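PDB 1W07: peroxisomal acyl-coenzyme A oxidase 1, which oxidises long- and medium-chain acyl-CoAs to 2-trans-enoyl-CoAs with an FAD cofactor in peroxisomal beta-oxidation, giving hydrogen peroxide from oxygen. Local coordinates for residues D94-V99 against G232-M237; A43-F48 against C69-K74. The protein carries 1 engineered substitution. All coordinates share one frame; numbering follows the deposited sequence.

Contact 1 (D94-V99 against G232-M237); sequences DQPAYV and GAYNSM
The phenol ring of Y234 receives P96 on one face: P96 CB stands 4.2 Å from the centroid of the Y234 ring and only 7° off its normal, a CH-pi contact. Proline suits this place because its rigid, apolar ring presents C-H groups to the face of Y234, with P96 CG also 4.2 Å from Y234 CD1. The other ring, that of Y98, takes V99 CG2 near the rim of one face and water 1 in its plane at the edge. That water bridges the two segments, accepting from Y98 N at 3.0 Å and donating to S236 O at 3.3 Å. The segments are also joined directly: S236 OG donates to P96 O over 2.6 Å, in the carbonyl plane and on a lone pair. With S236 OG between its own backbone N and carbonyl carbon (chi1 51°), the short side chain brings its hydroxyl to P96 O. Q95 CG lies 3.6 Å from S236 OG, and the amide end of Q95 is held by R53, K68 and T65. M237 CG is anti to its backbone N (chi1 178°) and the chain then bends at chi2 and chi3, laying its flexible thioether along A97, where M237 CE comes 3.3 Å from A97 O. Two successive beta turns shape residues 232-237: a type II' turn closed by N235 N to G232 O, then a type I turn closed by M237 N to Y234 O. Y234 also touches FAD and Y404 of the second subunit, and M237 approaches G177, an FAD-binding residue. The contact thus joins, beside the flavin site, the N-terminal helical and middle beta domains that acyl-CoA oxidases share with the acyl-CoA dehydrogenases.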
loop_
_atom_site.group_PDB
_atom_site.type_symbol
_atom_site.label_atom_id
_atom_site.label_comp_id
_atom_site.label_asym_id
_atom_site.label_seq_id
_atom_site.Cartn_x
_atom_site.Cartn_y
_atom_site.Cartn_z
ATOM N N ASP B 94 3.336 -21.522 -5.497
ATOM C CA ASP B 94 2.953 -20.163 -5.140
ATOM C C ASP B 94 1.460 -19.850 -5.196
ATOM O O ASP B 94 1.042 -18.863 -5.803
ATOM C CB ASP B 94 3.727 -19.226 -6.067
ATOM C CG ASP B 94 3.681 -17.785 -5.617
ATOM O OD1 ASP B 94 3.649 -16.902 -6.495
ATOM O OD2 ASP B 94 3.704 -17.536 -4.396
ATOM N N GLN B 95 0.640 -20.688 -4.570
ATOM C CA GLN B 95 -0.788 -20.435 -4.604
ATOM C C GLN B 95 -1.466 -20.775 -3.290
ATOM O O GLN B 95 -1.612 -21.938 -2.934
ATOM C CB GLN B 95 -1.426 -21.212 -5.763
ATOM C CG GLN B 95 -2.898 -20.861 -6.006
ATOM C CD GLN B 95 -3.293 -20.966 -7.469
ATOM O OE1 GLN B 95 -2.568 -20.504 -8.353
ATOM N NE2 GLN B 95 -4.456 -21.549 -7.731
ATOM N N PRO B 96 -1.882 -19.746 -2.535
ATOM C CA PRO B 96 -2.550 -19.928 -1.244
ATOM C C PRO B 96 -3.646 -20.989 -1.368
ATOM O O PRO B 96 -4.523 -20.883 -2.232
ATOM C CB PRO B 96 -3.109 -18.540 -0.957
ATOM C CG PRO B 96 -2.038 -17.643 -1.551
ATOM C CD PRO B 96 -1.766 -18.310 -2.875
ATOM N N ALA B 97 -3.600 -21.996 -0.502
ATOM C CA ALA B 97 -4.562 -23.089 -0.566
ATOM C C ALA B 97 -4.690 -23.774 0.786
ATOM O O ALA B 97 -3.823 -23.643 1.651
ATOM C CB ALA B 97 -4.118 -24.102 -1.628
ATOM N N TYR B 98 -5.773 -24.522 0.955
ATOM C CA TYR B 98 -6.060 -25.218 2.198
ATOM C C TYR B 98 -4.885 -26.036 2.696
ATOM O O TYR B 98 -4.692 -26.193 3.902
ATOM C CB TYR B 98 -7.275 -26.127 2.014
ATOM C CG TYR B 98 -7.011 -27.312 1.124
ATOM C CD1 TYR B 98 -6.568 -28.523 1.658
ATOM C CD2 TYR B 98 -7.213 -27.235 -0.249
ATOM C CE1 TYR B 98 -6.343 -29.628 0.848
ATOM C CE2 TYR B 98 -6.987 -28.330 -1.073
ATOM C CZ TYR B 98 -6.560 -29.520 -0.526
ATOM O OH TYR B 98 -6.362 -30.608 -1.344
ATOM N N VAL B 99 -4.107 -26.561 1.758
ATOM C CA VAL B 99 -2.950 -27.372 2.089
ATOM C C VAL B 99 -1.988 -26.633 3.024
ATOM O O VAL B 99 -1.349 -27.252 3.878
ATOM C CB VAL B 99 -2.182 -27.792 0.808
ATOM C CG1 VAL B 99 -0.881 -28.472 1.173
ATOM C CG2 VAL B 99 -3.036 -28.742 -0.022
ATOM N N GLY B 232 -6.846 -12.620 -7.791
ATOM C CA GLY B 232 -6.099 -13.836 -7.535
ATOM C C GLY B 232 -5.713 -13.799 -6.066
ATOM O O GLY B 232 -6.579 -13.788 -5.188
ATOM N N ALA B 233 -4.412 -13.775 -5.799
ATOM C CA ALA B 233 -3.890 -13.709 -4.442
ATOM C C ALA B 233 -4.493 -14.742 -3.485
ATOM O O ALA B 233 -4.424 -15.942 -3.735
ATOM C CB ALA B 233 -4.087 -12.275 -3.896
ATOM N N TYR B 234 -5.075 -14.279 -2.379
ATOM C CA TYR B 234 -5.653 -15.196 -1.404
ATOM C C TYR B 234 -7.045 -15.680 -1.794
ATOM O O TYR B 234 -7.674 -16.429 -1.047
ATOM C CB TYR B 234 -5.729 -14.529 -0.022
ATOM C CG TYR B 234 -4.720 -15.039 0.983
ATOM C CD1 TYR B 234 -3.405 -14.564 0.991
ATOM C CD2 TYR B 234 -5.079 -16.003 1.930
ATOM C CE1 TYR B 234 -2.476 -15.039 1.919
ATOM C CE2 TYR B 234 -4.156 -16.483 2.859
ATOM C CZ TYR B 234 -2.854 -15.992 2.845
ATOM O OH TYR B 234 -1.936 -16.440 3.762
ATOM N N ASN B 235 -7.532 -15.275 -2.961
ATOM C CA ASN B 235 -8.861 -15.699 -3.354
ATOM C C ASN B 235 -8.933 -17.161 -3.781
ATOM O O ASN B 235 -10.016 -17.696 -4.022
ATOM C CB ASN B 235 -9.415 -14.753 -4.405
ATOM C CG ASN B 235 -9.855 -13.438 -3.787
ATOM O OD1 ASN B 235 -10.721 -13.418 -2.912
ATOM N ND2 ASN B 235 -9.250 -12.342 -4.221
ATOM N N SER B 236 -7.775 -17.814 -3.838
ATOM C CA SER B 236 -7.710 -19.232 -4.167
ATOM C C SER B 236 -7.897 -19.986 -2.845
ATOM O O SER B 236 -8.127 -21.200 -2.836
ATOM C CB SER B 236 -6.349 -19.581 -4.760
ATOM O OG SER B 236 -5.304 -19.114 -3.931
ATOM N N MET B 237 -7.783 -19.256 -1.736
ATOM C CA MET B 237 -7.932 -19.824 -0.400
ATOM C C MET B 237 -9.387 -19.728 0.022
ATOM O O MET B 237 -10.034 -18.694 -0.169
ATOM C CB MET B 237 -7.065 -19.058 0.611
ATOM C CG MET B 237 -7.161 -19.526 2.081
ATOM S SD MET B 237 -6.288 -21.097 2.398
ATOM C CE MET B 237 -4.556 -20.573 2.447
HETATM O O HOH W 1 -8.117 -23.693 -0.732
#

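Contact 2 (A43-F48 against C69-K74); sequences ASDPVF and CAHAFK
D45 and H71 meet through a histidine-carboxylate hydrogen bond, H71 NE2 to D45 OD2 at 2.6 Å, with an N-H...acceptor angle of 155°. The acceptor lies close to the imidazole plane and is approached on its syn side, although the carboxylate stands almost perpendicular to the ring. D45 has a second hold: its OD1 accepts V47 N at 3.0 Å, closing an Asx turn that fixes the carboxylate as it faces the helix. Such an acid probably favours the protonated imidazole.

Apolar and aromatic contacts flank the imidazole. V47 CG2 stands 3.8 Å from the centroid of the H71 ring, over its centre, in a CH-pi contact to which a branched valine is well suited. F48 and H71 form an offset edge-to-face pair, the edge of H71 turned toward the face of F48, with the planes at 70°. CG anti to the backbone N (chi1 -175°) carries the imidazole of H71 out from the helix to D45, V47 and F48. Replacing D45 with an alanine is likely to leave H71 NE2 without its acceptor and V47 N without the carboxylate that closes the Asx turn, so that the imidazole's rotation would be limited mainly by the packing of V47 and F48.

The loop following helix 29-43 is thereby pinned to helix 58-78, while I93 of helix 83-93 packs against both F48 and A72.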
loop_
_atom_site.group_PDB
_atom_site.type_symbol
_atom_site.label_atom_id
_atom_site.label_comp_id
_atom_site.label_asym_id
_atom_site.label_seq_id
_atom_site.Cartn_x
_atom_site.Cartn_y
_atom_site.Cartn_z
ATOM N N ALA B 43 8.151 -24.852 -12.587
ATOM C CA ALA B 43 8.053 -23.954 -13.731
ATOM C C ALA B 43 7.756 -24.668 -15.042
ATOM O O ALA B 43 7.026 -24.158 -15.890
ATOM C CB ALA B 43 9.339 -23.135 -13.857
ATOM N N SER B 44 8.323 -25.853 -15.205
ATOM C CA SER B 44 8.130 -26.625 -16.422
ATOM C C SER B 44 6.808 -27.395 -16.493
ATOM O O SER B 44 6.480 -27.935 -17.545
ATOM C CB SER B 44 9.300 -27.599 -16.594
ATOM O OG SER B 44 9.339 -28.526 -15.517
ATOM N N ASP B 45 6.045 -27.445 -15.403
ATOM C CA ASP B 45 4.768 -28.191 -15.386
ATOM C C ASP B 45 3.578 -27.297 -15.761
ATOM O O ASP B 45 3.270 -26.334 -15.069
ATOM C CB ASP B 45 4.530 -28.803 -14.001
ATOM C CG ASP B 45 3.476 -29.912 -14.007
ATOM O OD1 ASP B 45 2.495 -29.818 -14.778
ATOM O OD2 ASP B 45 3.616 -30.871 -13.214
ATOM N N PRO B 46 2.884 -27.620 -16.863
ATOM C CA PRO B 46 1.726 -26.846 -17.330
ATOM C C PRO B 46 0.630 -26.669 -16.280
ATOM O O PRO B 46 -0.033 -25.637 -16.231
ATOM C CB PRO B 46 1.232 -27.654 -18.529
ATOM C CG PRO B 46 2.477 -28.308 -19.032
ATOM C CD PRO B 46 3.147 -28.754 -17.767
ATOM N N VAL B 47 0.432 -27.683 -15.444
ATOM C CA VAL B 47 -0.606 -27.626 -14.416
ATOM C C VAL B 47 -0.342 -26.478 -13.432
ATOM O O VAL B 47 -1.279 -25.947 -12.826
ATOM C CB VAL B 47 -0.695 -28.976 -13.623
ATOM C CG1 VAL B 47 -1.780 -28.893 -12.552
ATOM C CG2 VAL B 47 -0.982 -30.138 -14.586
ATOM N N PHE B 48 0.922 -26.082 -13.288
ATOM C CA PHE B 48 1.277 -25.023 -12.340
ATOM C C PHE B 48 1.360 -23.613 -12.916
ATOM O O PHE B 48 1.981 -22.725 -12.330
ATOM C CB PHE B 48 2.589 -25.387 -11.640
ATOM C CG PHE B 48 2.505 -26.636 -10.792
ATOM C CD1 PHE B 48 3.616 -27.470 -10.642
ATOM C CD2 PHE B 48 1.323 -26.973 -10.130
ATOM C CE1 PHE B 48 3.553 -28.620 -9.847
ATOM C CE2 PHE B 48 1.246 -28.125 -9.328
ATOM C CZ PHE B 48 2.364 -28.950 -9.188
ATOM N N CYS B 69 -3.367 -28.663 -6.168
ATOM C CA CYS B 69 -2.997 -29.358 -4.946
ATOM C C CYS B 69 -2.997 -30.874 -5.157
ATOM O O CYS B 69 -2.122 -31.576 -4.655
ATOM C CB CYS B 69 -3.948 -28.982 -3.806
ATOM S SG CYS B 69 -3.773 -27.283 -3.204
ATOM N N ALA B 70 -3.978 -31.368 -5.904
ATOM C CA ALA B 70 -4.090 -32.797 -6.175
ATOM C C ALA B 70 -2.911 -33.244 -7.035
ATOM O O ALA B 70 -2.336 -34.316 -6.825
ATOM C CB ALA B 70 -5.404 -33.091 -6.886
ATOM N N HIS B 71 -2.554 -32.413 -8.003
ATOM C CA HIS B 71 -1.446 -32.728 -8.878
ATOM C C HIS B 71 -0.161 -32.768 -8.057
ATOM O O HIS B 71 0.723 -33.582 -8.311
ATOM C CB HIS B 71 -1.353 -31.682 -9.991
ATOM C CG HIS B 71 -0.316 -31.992 -11.022
ATOM N ND1 HIS B 71 -0.426 -33.048 -11.902
ATOM C CD2 HIS B 71 0.867 -31.395 -11.299
ATOM C CE1 HIS B 71 0.643 -33.085 -12.679
ATOM N NE2 HIS B 71 1.445 -32.094 -12.332
ATOM N N ALA B 72 -0.076 -31.890 -7.059
ATOM C CA ALA B 72 1.089 -31.818 -6.173
ATOM C C ALA B 72 1.239 -33.127 -5.415
ATOM O O ALA B 72 2.335 -33.676 -5.329
ATOM C CB ALA B 72 0.927 -30.675 -5.180
ATOM N N PHE B 73 0.136 -33.612 -4.852
ATOM C CA PHE B 73 0.145 -34.872 -4.115
ATOM C C PHE B 73 0.672 -35.968 -5.035
ATOM O O PHE B 73 1.524 -36.760 -4.638
ATOM C CB PHE B 73 -1.272 -35.237 -3.656
ATOM C CG PHE B 73 -1.897 -34.230 -2.732
ATOM C CD1 PHE B 73 -3.279 -34.048 -2.716
ATOM C CD2 PHE B 73 -1.112 -33.468 -1.874
ATOM C CE1 PHE B 73 -3.869 -33.117 -1.860
ATOM C CE2 PHE B 73 -1.696 -32.533 -1.011
ATOM C CZ PHE B 73 -3.071 -32.359 -1.006
ATOM N N LYS B 74 0.156 -36.004 -6.262
ATOM C CA LYS B 74 0.568 -36.990 -7.255
ATOM C C LYS B 74 2.058 -36.921 -7.551
ATOM O O LYS B 74 2.746 -37.945 -7.556
ATOM C CB LYS B 74 -0.208 -36.786 -8.555
ATOM C CG LYS B 74 -1.658 -37.219 -8.480
ATOM C CD LYS B 74 -1.816 -38.701 -8.792
ATOM C CE LYS B 74 -1.536 -38.987 -10.267
ATOM N NZ LYS B 74 -1.761 -40.415 -10.639
#

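Both contacts lean on helix 58-78, from different sides. Contact 2 holds the 43-48 loop to it through H71, whereas A97 and V99 of contact 1 pack on C69, with A97 CB 3.6 Å from C69 SG, and Y98 meets F73. Contact 1 is the more deeply buried, joining the helical and beta domains near FAD; its segments are linked by a neutral serine-carbonyl bond, a water bridge and proline and methionine packing. Contact 2, partly buried and away from the annotated sites, stays within the N-terminal helical domain and is crossed by a histidine-carboxylate bond. Both also touch the second subunit.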